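Outer surface protein (PDB 1X7F) is uncharacterised but probably acts as a 6-phospho-N-acetylmuramidase, cleaving disaccharides that contain N-acetylmuramic acid 6-phosphate during recycling of the bacterial cell wall. Local coordinates at residues F111-G116 with N137-K142. Sequence-based numbering, arbitrary orientation.
Sequences FFAELG and NPYGLK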
# COMPACT_ATOMS: atom_id res chain seq x y z
N PHE A 111 25.85 12.75 13.77
CA PHE A 111 26.23 12.59 12.36
C PHE A 111 25.01 12.47 11.43
O PHE A 111 25.02 13.00 10.32
CB PHE A 111 27.18 11.40 12.17
CG PHE A 111 27.51 11.11 10.72
CD1 PHE A 111 28.46 11.88 10.05
CD2 PHE A 111 26.86 10.08 10.03
CE1 PHE A 111 28.76 11.63 8.71
CE2 PHE A 111 27.16 9.82 8.69
CZ PHE A 111 28.12 10.59 8.03
N PHE A 112 23.97 11.76 11.88
CA PHE A 112 22.73 11.62 11.11
C PHE A 112 21.94 12.94 11.08
O PHE A 112 21.31 13.27 10.07
CB PHE A 112 21.86 10.48 11.65
CG PHE A 112 22.63 9.19 11.88
CD1 PHE A 112 23.16 8.47 10.81
CD2 PHE A 112 22.83 8.70 13.17
CE1 PHE A 112 23.88 7.29 11.02
CE2 PHE A 112 23.54 7.51 13.40
CZ PHE A 112 24.07 6.81 12.32
N ALA A 113 22.00 13.68 12.18
CA ALA A 113 21.39 15.01 12.28
C ALA A 113 22.05 16.00 11.31
O ALA A 113 21.35 16.74 10.61
CB ALA A 113 21.47 15.54 13.71
N GLU A 114 23.39 16.00 11.28
CA GLU A 114 24.17 16.89 10.42
C GLU A 114 23.88 16.69 8.93
O GLU A 114 23.94 17.65 8.15
CB GLU A 114 25.67 16.75 10.69
CG GLU A 114 26.11 17.06 12.12
CD GLU A 114 25.96 18.53 12.51
OE1 GLU A 114 24.81 19.05 12.53
OE2 GLU A 114 26.99 19.17 12.82
N LEU A 115 23.59 15.45 8.54
CA LEU A 115 23.18 15.16 7.16
C LEU A 115 21.83 15.78 6.82
O LEU A 115 21.61 16.20 5.68
CB LEU A 115 23.11 13.65 6.91
CG LEU A 115 24.39 12.84 6.74
CD1 LEU A 115 24.08 11.59 5.94
CD2 LEU A 115 25.51 13.65 6.08
N GLY A 116 20.94 15.82 7.81
CA GLY A 116 19.59 16.35 7.62
C GLY A 116 18.54 15.25 7.58
O GLY A 116 17.40 15.48 7.14
N ASN A 137 17.05 10.90 22.10
CA ASN A 137 18.11 11.67 21.45
C ASN A 137 17.76 13.17 21.33
O ASN A 137 16.60 13.51 21.06
CB ASN A 137 18.51 11.05 20.10
CG ASN A 137 17.57 11.42 18.97
OD1 ASN A 137 17.72 12.49 18.35
ND2 ASN A 137 16.62 10.53 18.66
N PRO A 138 18.74 14.05 21.55
CA PRO A 138 18.48 15.50 21.54
C PRO A 138 18.36 16.14 20.15
O PRO A 138 18.26 17.37 20.06
CB PRO A 138 19.68 16.08 22.30
CG PRO A 138 20.47 14.88 22.79
CD PRO A 138 20.15 13.76 21.85
N TYR A 139 18.37 15.34 19.09
CA TYR A 139 18.39 15.88 17.73
C TYR A 139 17.03 15.77 17.04
O TYR A 139 16.89 16.13 15.87
CB TYR A 139 19.49 15.22 16.88
CG TYR A 139 20.83 15.16 17.58
CD1 TYR A 139 21.33 13.95 18.06
CD2 TYR A 139 21.60 16.31 17.77
CE1 TYR A 139 22.56 13.89 18.71
CE2 TYR A 139 22.83 16.26 18.42
CZ TYR A 139 23.30 15.04 18.89
OH TYR A 139 24.52 14.98 19.53
N GLY A 140 16.04 15.27 17.78
CA GLY A 140 14.68 15.09 17.27
C GLY A 140 14.59 14.03 16.20
O GLY A 140 13.74 14.12 15.30
N LEU A 141 15.45 13.02 16.29
CA LEU A 141 15.50 11.96 15.29
C LEU A 141 14.50 10.84 15.60
O LEU A 141 14.33 10.45 16.75
CB LEU A 141 16.92 11.40 15.17
CG LEU A 141 17.95 12.33 14.52
CD1 LEU A 141 19.37 11.95 14.92
CD2 LEU A 141 17.80 12.31 13.00
N LYS A 142 13.83 10.36 14.56
CA LYS A 142 12.93 9.21 14.67
C LYS A 142 13.76 7.93 14.71
O LYS A 142 14.76 7.81 14.01
CB LYS A 142 11.97 9.14 13.47
CG LYS A 142 10.92 10.23 13.42
CD LYS A 142 9.76 9.98 14.39
CE LYS A 142 8.91 11.22 14.57
NZ LYS A 142 9.71 12.37 15.07
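In the eight-stranded parallel beta/alpha barrel of the N-terminal domain, helix 110-115 packs against the loop that leads from helix 129-134 into strand 142-146. Ala113 is the centre of this small apolar contact. Ala113 CB lies 3.8 Å from Tyr139 CB and meets the CG end of the phenol ring obliquely. Tyr139 CG stands anti to its own carbonyl carbon (chi1 -48°), and from there the ring leads away from the Ala113 methyl, whose nearest tyrosine atoms are CB, CG and CD2. Leu141 comes in beside it with one branch. Leu141 CD1 sits 4.3 Å from Ala113 CB and 4.4 Å from Phe112 CB. The Phe112 ring turns away from the loop, onto Leu92 and Val94 of strand 89-94. Leu141 is buried and also touches Leu109, just before the helix. The helix ends in a Schellman motif, with Gly116 at positive phi as the C-prime residue. From there the chain enters strand 119-122, the neighbour of strand 142-146 in the barrel, and Lys142 makes backbone hydrogen bonds with Asp118 and Ile120. Asn137 braces the loop that presents Tyr139 and Leu141. The segment opens with a type I turn from Asn137 to Gly140, and Asn137 OD1 accepts from Tyr139 N in an Asx turn. Asn137 OD1 also takes a straighter bond from Leu141 N (3.1 Å, 163°), in the carbonyl plane and on a lone pair. On the other arm of the amide, Asn137 ND2 donates to Met134 O and, at 3.0 Å, to Leu141 O, which lies almost in the amide plane.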